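Local coordinates for protein aminoglycoside N(3)-acetyltransferase, AAC(3)-IVa (Escherichia coli, PDB 6MN3) that transfers an acetyl group from acetyl-CoA to the 3-amino group of 2-deoxystreptamine aminoglycosides and so probably confers resistance to gentamicin, kanamycin, tobramycin, neomycin and apramycin, at residues A[102-107]-A[183-188]; A[113-118]-A[136-141]; A[117-122]-A[127-132]. All coordinates share one frame; numbering follows the deposited sequence.

Overall arrangement
The contacts involve the chain from strand 106-109 to helix 131-137. That strand of the central mixed sheet leads to helix 113-117, and a loop follows. Interaction 1 joins the entry to that strand to the 168-174/181-187 hairpin. Interaction 2 joins the two helices, and interaction 3 closes the loop between them. Interactions 1 and 3 have centres about 9 Å apart. They touch where Phe104 CE2 meets Leu121 CD2 at 3.5 Å. The centres of interactions 2 and 3 are about 10 Å apart, and their segments share Ile117 and Ser118. Interactions 1 and 2 are about 18 Å apart between centres. All three lie away from the zinc site of Cys191, His243, Cys249 and Cys252.

Interaction 1: residues A[102-107]-A[183-188]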
ATOM      1  N   HIS A 102      -3.428  15.401   2.820  1.00 68.58           N
ATOM      2  CA  HIS A 102      -4.628  14.952   3.509  1.00 70.03           C
ATOM      3  C   HIS A 102      -4.250  13.787   4.410  1.00 68.12           C
ATOM      4  O   HIS A 102      -3.224  13.136   4.188  1.00 68.74           O
ATOM      5  CB  HIS A 102      -5.732  14.552   2.518  1.00 72.87           C
ATOM      6  CG  HIS A 102      -5.263  13.676   1.399  1.00 74.30           C
ATOM      7  ND1 HIS A 102      -5.081  12.317   1.542  1.00 72.88           N
ATOM      8  CD2 HIS A 102      -4.955  13.963   0.113  1.00 73.80           C
ATOM      9  CE1 HIS A 102      -4.675  11.806   0.394  1.00 69.95           C
ATOM     10  NE2 HIS A 102      -4.590  12.784  -0.490  1.00 71.22           N
ATOM     11  N   PRO A 103      -5.051  13.504   5.446  1.00 70.24           N
ATOM     12  CA  PRO A 103      -4.651  12.481   6.429  1.00 69.75           C
ATOM     13  C   PRO A 103      -4.494  11.081   5.860  1.00 66.81           C
ATOM     14  O   PRO A 103      -3.977  10.209   6.570  1.00 66.11           O
ATOM     15  CB  PRO A 103      -5.782  12.529   7.469  1.00 74.74           C
ATOM     16  CG  PRO A 103      -6.923  13.195   6.772  1.00 79.14           C
ATOM     17  CD  PRO A 103      -6.296  14.182   5.844  1.00 79.94           C
ATOM     18  N   PHE A 104      -4.920  10.829   4.625  1.00 66.13           N
ATOM     19  CA  PHE A 104      -4.716   9.525   4.008  1.00 64.89           C
ATOM     20  C   PHE A 104      -3.637   9.628   2.939  1.00 60.42           C
ATOM     21  O   PHE A 104      -3.857   9.255   1.782  1.00 58.92           O
ATOM     22  CB  PHE A 104      -6.027   9.002   3.422  1.00 63.20           C
ATOM     23  CG  PHE A 104      -7.224   9.285   4.284  1.00 70.92           C
ATOM     24  CD1 PHE A 104      -7.378   8.648   5.504  1.00 73.80           C
ATOM     25  CD2 PHE A 104      -8.187  10.194   3.881  1.00 73.36           C
ATOM     26  CE1 PHE A 104      -8.475   8.907   6.304  1.00 78.41           C
ATOM     27  CE2 PHE A 104      -9.285  10.457   4.677  1.00 76.71           C
ATOM     28  CZ  PHE A 104      -9.430   9.813   5.889  1.00 80.24           C
ATOM     29  N   ALA A 105      -2.464  10.116   3.327  1.00 56.89           N
ATOM     30  CA  ALA A 105      -1.455  10.532   2.370  1.00 55.26           C
ATOM     31  C   ALA A 105      -0.587   9.363   1.909  1.00 51.60           C
ATOM     32  O   ALA A 105      -0.487   8.319   2.561  1.00 50.38           O
ATOM     33  CB  ALA A 105      -0.565  11.620   2.971  1.00 56.97           C
ATOM     34  N   PHE A 106       0.041   9.562   0.756  1.00 50.50           N
ATOM     35  CA  PHE A 106       1.105   8.718   0.241  1.00 49.63           C
ATOM     36  C   PHE A 106       2.352   9.573   0.046  1.00 53.01           C
ATOM     37  O   PHE A 106       2.308  10.804   0.124  1.00 55.43           O
ATOM     38  CB  PHE A 106       0.703   8.057  -1.086  1.00 45.34           C
ATOM     39  CG  PHE A 106      -0.161   6.838  -0.925  1.00 48.55           C
ATOM     40  CD1 PHE A 106       0.333   5.579  -1.220  1.00 42.41           C
ATOM     41  CD2 PHE A 106      -1.474   6.951  -0.495  1.00 49.98           C
ATOM     42  CE1 PHE A 106      -0.460   4.454  -1.081  1.00 41.95           C
ATOM     43  CE2 PHE A 106      -2.272   5.830  -0.353  1.00 45.43           C
ATOM     44  CZ  PHE A 106      -1.764   4.580  -0.647  1.00 42.71           C
ATOM     45  N   ALA A 107       3.474   8.911  -0.208  1.00 51.65           N
ATOM     46  CA  ALA A 107       4.724   9.593  -0.514  1.00 51.01           C
ATOM     47  C   ALA A 107       5.278   9.043  -1.817  1.00 52.87           C
ATOM     48  O   ALA A 107       5.223   7.834  -2.061  1.00 53.32           O
ATOM     49  CB  ALA A 107       5.748   9.426   0.614  1.00 45.33           C
ATOM     50  N   VAL A 183     -14.615  15.507   9.653  1.00112.61           N
ATOM     51  CA  VAL A 183     -15.155  15.113   8.359  1.00108.63           C
ATOM     52  C   VAL A 183     -15.368  13.607   8.397  1.00106.21           C
ATOM     53  O   VAL A 183     -14.406  12.839   8.306  1.00103.55           O
ATOM     54  CB  VAL A 183     -14.220  15.503   7.209  1.00101.72           C
ATOM     55  CG1 VAL A 183     -14.883  15.175   5.869  1.00 98.16           C
ATOM     56  CG2 VAL A 183     -13.851  16.966   7.286  1.00106.82           C
ATOM     57  N   ASP A 184     -16.622  13.187   8.516  1.00106.96           N
ATOM     58  CA  ASP A 184     -16.990  11.780   8.542  1.00110.67           C
ATOM     59  C   ASP A 184     -17.376  11.293   7.148  1.00108.92           C
ATOM     60  O   ASP A 184     -17.885  12.050   6.316  1.00107.34           O
ATOM     61  CB  ASP A 184     -18.147  11.544   9.519  1.00111.57           C
ATOM     62  CG  ASP A 184     -17.900  12.177  10.873  1.00116.58           C
ATOM     63  OD1 ASP A 184     -17.572  13.380  10.922  1.00120.33           O
ATOM     64  OD2 ASP A 184     -18.007  11.463  11.890  1.00118.77           O
ATOM     65  N   TYR A 185     -17.135  10.007   6.908  1.00104.72           N
ATOM     66  CA  TYR A 185     -17.414   9.377   5.624  1.00 98.09           C
ATOM     67  C   TYR A 185     -17.828   7.933   5.879  1.00 98.67           C
ATOM     68  O   TYR A 185     -17.890   7.478   7.024  1.00100.76           O
ATOM     69  CB  TYR A 185     -16.198   9.458   4.693  1.00 93.87           C
ATOM     70  CG  TYR A 185     -14.918   8.941   5.316  1.00 92.62           C
ATOM     71  CD1 TYR A 185     -14.496   7.637   5.099  1.00 90.77           C
ATOM     72  CD2 TYR A 185     -14.136   9.757   6.126  1.00 95.08           C
ATOM     73  CE1 TYR A 185     -13.330   7.160   5.669  1.00 93.33           C
ATOM     74  CE2 TYR A 185     -12.970   9.285   6.702  1.00 97.94           C
ATOM     75  CZ  TYR A 185     -12.573   7.986   6.469  1.00 96.74           C
ATOM     76  OH  TYR A 185     -11.414   7.507   7.035  1.00 96.37           O
ATOM     77  N   LEU A 186     -18.115   7.207   4.801  1.00 96.06           N
ATOM     78  CA  LEU A 186     -18.464   5.791   4.875  1.00 93.67           C
ATOM     79  C   LEU A 186     -17.368   5.004   4.171  1.00 95.33           C
ATOM     80  O   LEU A 186     -17.262   5.043   2.940  1.00 91.35           O
ATOM     81  CB  LEU A 186     -19.833   5.531   4.250  1.00 87.59           C
ATOM     82  CG  LEU A 186     -21.020   6.165   4.980  1.00 88.81           C
ATOM     83  CD1 LEU A 186     -22.320   5.882   4.244  1.00 84.94           C
ATOM     84  CD2 LEU A 186     -21.095   5.675   6.420  1.00 87.53           C
ATOM     85  N   GLU A 187     -16.558   4.293   4.949  1.00 99.22           N
ATOM     86  CA  GLU A 187     -15.400   3.576   4.439  1.00104.69           C
ATOM     87  C   GLU A 187     -15.659   2.076   4.421  1.00 98.69           C
ATOM     88  O   GLU A 187     -16.460   1.556   5.203  1.00102.33           O
ATOM     89  CB  GLU A 187     -14.158   3.873   5.285  1.00115.19           C
ATOM     90  CG  GLU A 187     -12.843   3.458   4.643  1.00118.90           C
ATOM     91  CD  GLU A 187     -11.689   3.467   5.625  1.00126.27           C
ATOM     92  OE1 GLU A 187     -11.565   4.445   6.390  1.00130.29           O
ATOM     93  OE2 GLU A 187     -10.909   2.492   5.633  1.00127.88           O
ATOM     94  N   ASN A 188     -14.967   1.388   3.518  1.00 93.79           N
ATOM     95  CA  ASN A 188     -15.029  -0.069   3.426  1.00 90.72           C
ATOM     96  C   ASN A 188     -13.834  -0.676   4.161  1.00 93.64           C
ATOM     97  O   ASN A 188     -12.873  -1.166   3.568  1.00 93.89           O
ATOM     98  CB  ASN A 188     -15.071  -0.501   1.964  1.00 83.78           C
ATOM     99  CG  ASN A 188     -14.031   0.210   1.121  1.00 79.09           C
ATOM    100  OD1 ASN A 188     -14.048   1.435   0.997  1.00 77.65           O
ATOM    101  ND2 ASN A 188     -13.113  -0.556   0.541  1.00 77.71           N
TER
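Phe104 carries CG opposite its own carbonyl carbon (chi1 -40°), while Tyr185 holds CG between its backbone N and carbonyl carbon (chi1 52°). These rotations aim the two rings at each other from opposite directions. The backbones stay far apart. Even the nearest CA pair, Phe104 and Glu187, is separated by 12.2 Å, so the gap is crossed by the two aromatic side chains.

The far end of each ring does the touching. Tyr185 OH lies 3.3 Å from Phe104 CZ and is equally close to CE1 of the same ring. Behind the hydroxyl, Tyr185 CE2 comes within 3.7 Å of Phe104 CZ. The ring planes are nearly perpendicular, at 83°, and their centroids are 5.6 Å apart. The approach is nevertheless oblique.

The tyrosine hydroxyl also has a polar partner on its own strand. Tyr185 OH donates to Glu187 OE1 at 3.1 Å and meets that oxygen nearly along the axis of its C-O bond. This bond helps fix the direction of the phenol group beside Phe104. The other carboxylate oxygen of Glu187 lies close to Asp189, an approach of like charges. The side chains of Tyr185 and Glu187 both touch Arg170 on the partner strand.

On the other side of the contact, Pro103 CG lies over one face of the Phe104 ring, near its rim. Leu121 and Pro125 also pack on this ring. Within the loop, the backbone N of Phe104 makes a weak hydrogen bond to His102 ND1.

An oblique aromatic pair thus joins the two-stranded antiparallel hairpin, 168-174 with 181-187, to the loop that enters strand 106-109 of the central mixed sheet.

Interaction 2: residues A[113-118]-A[136-141]; sequences AEQIIS and HELDGQ
The carbonyl oxygen of His136, just before the Glu137 and Leu138 that meet Gln115, is gripped by two donors. Asp139 N bonds to His136 O at 3.2 Å, and Arg224 NE is the second donor. The first bond belongs to a Schellman motif that ends helix 131-137. Asp139 is its C-prime residue and has positive phi. The N-H of Gly140 closes the motif by reaching back five residues. Arg224 also bonds to the carbonyl oxygen of Glu137, so one guanidinium group serves two oxygens at this helix end. Asp139 itself forms a salt bridge with Arg222. The chain then runs directly into strand 141-145 of the central sheet.

Leu138, set at this helix end, and Gln115 of helix 113-117 carry most of the contact. Leu138 has CG beside its backbone N (chi1 -77°), which points the two methyl groups at the facing helix. Gln115 comes to meet it from the opposite direction. The glutamine has CG anti to its backbone N (chi1 -159°), and its extended chain carries the amide across to the leucine. Leu138 CD1 lies 3.4 Å from Gln115 NE2. Leu138 CD2 is 3.8 Å from Gln115 OE1, so the branched end meets both polar atoms of the amide. The same OE1 takes a weak hydrogen bond from Gln112.

Glu137 reaches the amide by a different route. Its extended side chain brings Glu137 OE2 to 3.2 Å from Gln115 NE2, with the carboxylate plane turned 62° from the amide plane. Glu137 also touches a crystal neighbour, so its position may partly reflect the lattice.

Beside the amide the contact is apolar. Ile116, which also packs on Val26 of strand 26-31, brings its CG1 to 3.9 Å from Leu138 CD1.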
ATOM      1  N   ALA A 113       5.910  11.569  -9.385  1.00 49.36           N
ATOM      2  CA  ALA A 113       5.447  11.781  -8.015  1.00 46.70           C
ATOM      3  C   ALA A 113       4.318  12.799  -7.954  1.00 54.62           C
ATOM      4  O   ALA A 113       3.350  12.617  -7.207  1.00 53.93           O
ATOM      5  CB  ALA A 113       6.613  12.228  -7.136  1.00 48.83           C
ATOM      6  N   GLU A 114       4.429  13.875  -8.729  1.00 61.97           N
ATOM      7  CA  GLU A 114       3.411  14.918  -8.720  1.00 70.52           C
ATOM      8  C   GLU A 114       2.047  14.373  -9.137  1.00 67.27           C
ATOM      9  O   GLU A 114       1.019  14.745  -8.561  1.00 72.15           O
ATOM     10  CB  GLU A 114       3.847  16.072  -9.633  1.00 83.13           C
ATOM     11  CG  GLU A 114       3.991  15.732 -11.133  1.00 95.01           C
ATOM     12  CD  GLU A 114       4.931  14.561 -11.433  1.00101.90           C
ATOM     13  OE1 GLU A 114       5.807  14.255 -10.597  1.00104.30           O
ATOM     14  OE2 GLU A 114       4.767  13.925 -12.497  1.00102.03           O
ATOM     15  N   GLN A 115       2.014  13.485 -10.133  1.00 60.16           N
ATOM     16  CA  GLN A 115       0.736  12.996 -10.642  1.00 61.91           C
ATOM     17  C   GLN A 115       0.071  12.043  -9.656  1.00 61.83           C
ATOM     18  O   GLN A 115      -1.159  12.024  -9.532  1.00 67.49           O
ATOM     19  CB  GLN A 115       0.944  12.317 -11.996  1.00 65.34           C
ATOM     20  CG  GLN A 115      -0.308  12.208 -12.845  1.00 76.42           C
ATOM     21  CD  GLN A 115      -0.198  11.105 -13.875  1.00 80.93           C
ATOM     22  OE1 GLN A 115       0.732  11.089 -14.683  1.00 83.37           O
ATOM     23  NE2 GLN A 115      -1.138  10.168 -13.844  1.00 78.19           N
ATOM     24  N   ILE A 116       0.871  11.247  -8.946  1.00 55.19           N
ATOM     25  CA  ILE A 116       0.340  10.301  -7.973  1.00 50.18           C
ATOM     26  C   ILE A 116      -0.092  10.990  -6.682  1.00 52.50           C
ATOM     27  O   ILE A 116      -0.968  10.479  -5.973  1.00 57.00           O
ATOM     28  CB  ILE A 116       1.402   9.213  -7.724  1.00 44.48           C
ATOM     29  CG1 ILE A 116       1.642   8.418  -9.010  1.00 43.01           C
ATOM     30  CG2 ILE A 116       1.003   8.277  -6.589  1.00 43.19           C
ATOM     31  CD1 ILE A 116       3.016   7.793  -9.099  1.00 53.10           C
ATOM     32  N   ILE A 117       0.461  12.164  -6.384  1.00 53.50           N
ATOM     33  CA  ILE A 117       0.240  12.827  -5.103  1.00 62.76           C
ATOM     34  C   ILE A 117      -0.780  13.968  -5.182  1.00 73.50           C
ATOM     35  O   ILE A 117      -1.380  14.319  -4.153  1.00 77.21           O
ATOM     36  CB  ILE A 117       1.599  13.327  -4.558  1.00 62.75           C
ATOM     37  CG1 ILE A 117       2.467  12.137  -4.142  1.00 63.32           C
ATOM     38  CG2 ILE A 117       1.445  14.303  -3.407  1.00 61.10           C
ATOM     39  CD1 ILE A 117       1.833  11.257  -3.090  1.00 64.50           C
ATOM     40  N   SER A 118      -1.054  14.495  -6.378  1.00 74.06           N
ATOM     41  CA  SER A 118      -1.716  15.790  -6.531  1.00 79.02           C
ATOM     42  C   SER A 118      -3.112  15.869  -5.914  1.00 83.14           C
ATOM     43  O   SER A 118      -3.570  16.975  -5.606  1.00 86.95           O
ATOM     44  CB  SER A 118      -1.811  16.139  -8.016  1.00 80.03           C
ATOM     45  OG  SER A 118      -2.785  15.337  -8.663  1.00 80.57           O
ATOM     46  N   HIS A 136      -2.521   2.771 -10.309  1.00 37.74           N
ATOM     47  CA  HIS A 136      -3.198   1.803 -11.165  1.00 37.23           C
ATOM     48  C   HIS A 136      -3.324   2.316 -12.594  1.00 38.53           C
ATOM     49  O   HIS A 136      -3.130   1.558 -13.552  1.00 43.20           O
ATOM     50  CB  HIS A 136      -4.574   1.475 -10.582  1.00 40.02           C
ATOM     51  CG  HIS A 136      -5.403   0.577 -11.446  1.00 37.91           C
ATOM     52  ND1 HIS A 136      -6.305   1.058 -12.370  1.00 48.09           N
ATOM     53  CD2 HIS A 136      -5.474  -0.773 -11.519  1.00 36.73           C
ATOM     54  CE1 HIS A 136      -6.892   0.044 -12.980  1.00 39.33           C
ATOM     55  NE2 HIS A 136      -6.407  -1.078 -12.481  1.00 47.47           N
ATOM     56  N   GLU A 137      -3.638   3.601 -12.762  1.00 45.34           N
ATOM     57  CA  GLU A 137      -3.791   4.144 -14.106  1.00 50.01           C
ATOM     58  C   GLU A 137      -2.454   4.334 -14.812  1.00 52.83           C
ATOM     59  O   GLU A 137      -2.429   4.449 -16.041  1.00 58.36           O
ATOM     60  CB  GLU A 137      -4.567   5.464 -14.055  1.00 52.75           C
ATOM     61  CG  GLU A 137      -3.720   6.719 -14.161  1.00 66.97           C
ATOM     62  CD  GLU A 137      -4.561   7.982 -14.226  1.00 79.06           C
ATOM     63  OE1 GLU A 137      -5.692   7.922 -14.757  1.00 79.08           O
ATOM     64  OE2 GLU A 137      -4.095   9.036 -13.744  1.00 79.54           O
ATOM     65  N   LEU A 138      -1.347   4.357 -14.071  1.00 50.15           N
ATOM     66  CA  LEU A 138      -0.018   4.448 -14.658  1.00 51.34           C
ATOM     67  C   LEU A 138       0.645   3.085 -14.815  1.00 50.15           C
ATOM     68  O   LEU A 138       1.857   3.019 -15.039  1.00 53.87           O
ATOM     69  CB  LEU A 138       0.866   5.374 -13.820  1.00 49.53           C
ATOM     70  CG  LEU A 138       0.607   6.871 -14.006  1.00 52.74           C
ATOM     71  CD1 LEU A 138       0.868   7.628 -12.717  1.00 52.06           C
ATOM     72  CD2 LEU A 138       1.454   7.432 -15.136  1.00 51.75           C
ATOM     73  N   ASP A 139      -0.128   2.001 -14.699  1.00 41.41           N
ATOM     74  CA  ASP A 139       0.370   0.636 -14.885  1.00 41.97           C
ATOM     75  C   ASP A 139       1.474   0.298 -13.885  1.00 35.03           C
ATOM     76  O   ASP A 139       2.453  -0.376 -14.212  1.00 33.60           O
ATOM     77  CB  ASP A 139       0.846   0.412 -16.322  1.00 49.71           C
ATOM     78  CG  ASP A 139       0.742  -1.038 -16.748  1.00 58.29           C
ATOM     79  OD1 ASP A 139       0.079  -1.820 -16.036  1.00 52.37           O
ATOM     80  OD2 ASP A 139       1.320  -1.396 -17.797  1.00 64.57           O
ATOM     81  N   GLY A 140       1.307   0.753 -12.651  1.00 33.01           N
ATOM     82  CA  GLY A 140       2.325   0.548 -11.644  1.00 32.49           C
ATOM     83  C   GLY A 140       2.405  -0.888 -11.161  1.00 34.43           C
ATOM     84  O   GLY A 140       1.535  -1.726 -11.405  1.00 29.52           O
ATOM     85  N   GLN A 141       3.498  -1.169 -10.458  1.00 32.26           N
ATOM     86  CA  GLN A 141       3.711  -2.439  -9.786  1.00 27.23           C
ATOM     87  C   GLN A 141       3.539  -2.252  -8.284  1.00 30.70           C
ATOM     88  O   GLN A 141       3.877  -1.203  -7.730  1.00 34.61           O
ATOM     89  CB  GLN A 141       5.108  -2.996 -10.076  1.00 30.41           C
ATOM     90  CG  GLN A 141       5.305  -3.526 -11.484  1.00 33.69           C
ATOM     91  CD  GLN A 141       6.725  -4.004 -11.722  1.00 35.86           C
ATOM     92  OE1 GLN A 141       7.680  -3.236 -11.602  1.00 39.43           O
ATOM     93  NE2 GLN A 141       6.873  -5.283 -12.052  1.00 29.06           N
TER

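Interaction 3: residues A[117-122]-A[127-132]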
ATOM      1  N   ILE A 117       0.461  12.164  -6.384  1.00 53.50           N
ATOM      2  CA  ILE A 117       0.240  12.827  -5.103  1.00 62.76           C
ATOM      3  C   ILE A 117      -0.780  13.968  -5.182  1.00 73.50           C
ATOM      4  O   ILE A 117      -1.380  14.319  -4.153  1.00 77.21           O
ATOM      5  CB  ILE A 117       1.599  13.327  -4.558  1.00 62.75           C
ATOM      6  CG1 ILE A 117       2.467  12.137  -4.142  1.00 63.32           C
ATOM      7  CG2 ILE A 117       1.445  14.303  -3.407  1.00 61.10           C
ATOM      8  CD1 ILE A 117       1.833  11.257  -3.090  1.00 64.50           C
ATOM      9  N   SER A 118      -1.054  14.495  -6.378  1.00 74.06           N
ATOM     10  CA  SER A 118      -1.716  15.790  -6.531  1.00 79.02           C
ATOM     11  C   SER A 118      -3.112  15.869  -5.914  1.00 83.14           C
ATOM     12  O   SER A 118      -3.570  16.975  -5.606  1.00 86.95           O
ATOM     13  CB  SER A 118      -1.811  16.139  -8.016  1.00 80.03           C
ATOM     14  OG  SER A 118      -2.785  15.337  -8.663  1.00 80.57           O
ATOM     15  N   ASP A 119      -3.799  14.746  -5.722  1.00 81.03           N
ATOM     16  CA  ASP A 119      -5.236  14.828  -5.487  1.00 86.58           C
ATOM     17  C   ASP A 119      -5.567  15.265  -4.059  1.00 82.81           C
ATOM     18  O   ASP A 119      -4.823  14.969  -3.121  1.00 80.67           O
ATOM     19  CB  ASP A 119      -5.890  13.486  -5.774  1.00 93.60           C
ATOM     20  CG  ASP A 119      -5.820  13.115  -7.237  1.00101.66           C
ATOM     21  OD1 ASP A 119      -5.141  13.832  -8.005  1.00107.01           O
ATOM     22  OD2 ASP A 119      -6.444  12.106  -7.621  1.00104.18           O
ATOM     23  N   PRO A 120      -6.698  15.976  -3.873  1.00 83.62           N
ATOM     24  CA  PRO A 120      -7.116  16.379  -2.520  1.00 85.44           C
ATOM     25  C   PRO A 120      -7.630  15.210  -1.692  1.00 86.59           C
ATOM     26  O   PRO A 120      -7.417  14.052  -2.056  1.00 81.57           O
ATOM     27  CB  PRO A 120      -8.221  17.408  -2.792  1.00 86.52           C
ATOM     28  CG  PRO A 120      -8.783  16.999  -4.115  1.00 83.33           C
ATOM     29  CD  PRO A 120      -7.619  16.475  -4.910  1.00 81.23           C
ATOM     30  N   LEU A 121      -8.320  15.502  -0.595  1.00 91.41           N
ATOM     31  CA  LEU A 121      -8.753  14.457   0.332  1.00 90.93           C
ATOM     32  C   LEU A 121      -9.770  13.551  -0.352  1.00 91.05           C
ATOM     33  O   LEU A 121     -10.834  14.031  -0.773  1.00 91.66           O
ATOM     34  CB  LEU A 121      -9.344  15.073   1.601  1.00 90.13           C
ATOM     35  CG  LEU A 121      -9.434  14.174   2.848  1.00 90.58           C
ATOM     36  CD1 LEU A 121      -9.564  15.009   4.120  1.00 94.52           C
ATOM     37  CD2 LEU A 121     -10.565  13.156   2.770  1.00 90.85           C
ATOM     38  N   PRO A 122      -9.495  12.244  -0.489  1.00 88.07           N
ATOM     39  CA  PRO A 122     -10.495  11.337  -1.066  1.00 90.96           C
ATOM     40  C   PRO A 122     -11.280  10.589   0.002  1.00 94.79           C
ATOM     41  O   PRO A 122     -10.695  10.053   0.948  1.00 95.12           O
ATOM     42  CB  PRO A 122      -9.646  10.381  -1.918  1.00 86.64           C
ATOM     43  CG  PRO A 122      -8.184  10.618  -1.486  1.00 82.03           C
ATOM     44  CD  PRO A 122      -8.200  11.568  -0.317  1.00 84.41           C
ATOM     45  N   SER A 127     -10.205   5.873  -2.908  1.00 71.03           N
ATOM     46  CA  SER A 127     -11.170   6.039  -3.983  1.00 62.89           C
ATOM     47  C   SER A 127     -10.459   6.072  -5.331  1.00 61.72           C
ATOM     48  O   SER A 127      -9.227   6.086  -5.399  1.00 51.86           O
ATOM     49  CB  SER A 127     -11.968   7.320  -3.747  1.00 63.31           C
ATOM     50  OG  SER A 127     -11.241   8.455  -4.184  1.00 66.15           O
ATOM     51  N   PRO A 128     -11.211   6.070  -6.438  1.00 63.96           N
ATOM     52  CA  PRO A 128     -10.577   6.241  -7.757  1.00 66.51           C
ATOM     53  C   PRO A 128      -9.846   7.566  -7.934  1.00 70.21           C
ATOM     54  O   PRO A 128      -9.177   7.747  -8.961  1.00 70.37           O
ATOM     55  CB  PRO A 128     -11.756   6.125  -8.732  1.00 66.53           C
ATOM     56  CG  PRO A 128     -12.729   5.259  -8.021  1.00 66.43           C
ATOM     57  CD  PRO A 128     -12.607   5.608  -6.564  1.00 66.31           C
ATOM     58  N   ALA A 129      -9.954   8.495  -6.984  1.00 73.46           N
ATOM     59  CA  ALA A 129      -9.205   9.744  -7.017  1.00 81.45           C
ATOM     60  C   ALA A 129      -8.101   9.781  -5.964  1.00 81.67           C
ATOM     61  O   ALA A 129      -7.678  10.863  -5.549  1.00 90.53           O
ATOM     62  CB  ALA A 129     -10.148  10.933  -6.840  1.00 84.45           C
ATOM     63  N   SER A 130      -7.636   8.625  -5.521  1.00 72.90           N
ATOM     64  CA  SER A 130      -6.586   8.524  -4.523  1.00 62.73           C
ATOM     65  C   SER A 130      -5.273   8.111  -5.172  1.00 55.90           C
ATOM     66  O   SER A 130      -5.255   7.633  -6.310  1.00 50.39           O
ATOM     67  CB  SER A 130      -6.982   7.511  -3.442  1.00 62.33           C
ATOM     68  OG  SER A 130      -7.121   6.213  -3.990  1.00 65.94           O
ATOM     69  N   PRO A 131      -4.144   8.305  -4.484  1.00 56.32           N
ATOM     70  CA  PRO A 131      -2.858   7.863  -5.051  1.00 46.58           C
ATOM     71  C   PRO A 131      -2.840   6.404  -5.476  1.00 49.93           C
ATOM     72  O   PRO A 131      -2.196   6.071  -6.479  1.00 42.46           O
ATOM     73  CB  PRO A 131      -1.871   8.127  -3.906  1.00 46.43           C
ATOM     74  CG  PRO A 131      -2.461   9.273  -3.176  1.00 49.50           C
ATOM     75  CD  PRO A 131      -3.955   9.091  -3.250  1.00 60.36           C
ATOM     76  N   VAL A 132      -3.532   5.523  -4.748  1.00 47.83           N
ATOM     77  CA  VAL A 132      -3.544   4.111  -5.110  1.00 41.70           C
ATOM     78  C   VAL A 132      -4.235   3.886  -6.449  1.00 43.35           C
ATOM     79  O   VAL A 132      -3.968   2.883  -7.120  1.00 40.23           O
ATOM     80  CB  VAL A 132      -4.202   3.274  -3.994  1.00 41.33           C
ATOM     81  CG1 VAL A 132      -5.719   3.322  -4.096  1.00 45.27           C
ATOM     82  CG2 VAL A 132      -3.703   1.839  -4.041  1.00 45.00           C
TER
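A type I beta turn from Ser127 to Ser130, followed at once by a helix with Ser130 as N-cap, forms one half of this contact. The other half is the irregular loop 117-122. Ser127 also makes an ST turn, because Ser127 OG accepts from Ala129 N at 3.1 Å. Ser127 O is held twice from Ser130. Ser130 N bonds to Ser127 O at 3.0 Å. Ser130 OG bonds to it as well, in the carbonyl plane and on a lone pair, though the modelled length is doubtfully short. Together these bonds tie the turn to the N-cap residue of the helix.

Pro122 packs against this small turn. Pro122 CB lies 3.4 Å from Ser127 OG, and its CG lies 3.9 Å from Ser130 CB. The proline ring therefore rests across both serines that shape the turn.

Asp119 meets the turn from the other end of the loop. Its CG lies beside the backbone N (chi1 -67°), and the carboxylate thus reaches toward Ala129. Asp119 OD2 is 2.7 Å from Ala129 O. Two oxygens so close suggest that the acid holds a proton and donates it, but the salt bridge of OD2 with Arg134 argues the other way, so the ionisation is undecided. Ser118 OG donates to Asp119 OD1 at 2.9 Å and helps fix the carboxylate.

The contact closes the connection between helices 113-117 and 131-137. Ile117 and Pro131 pack on Phe106 of strand 106-109, Pro122 touches His102, and Val132 touches Thr154 and Leu157 of helix 154-161.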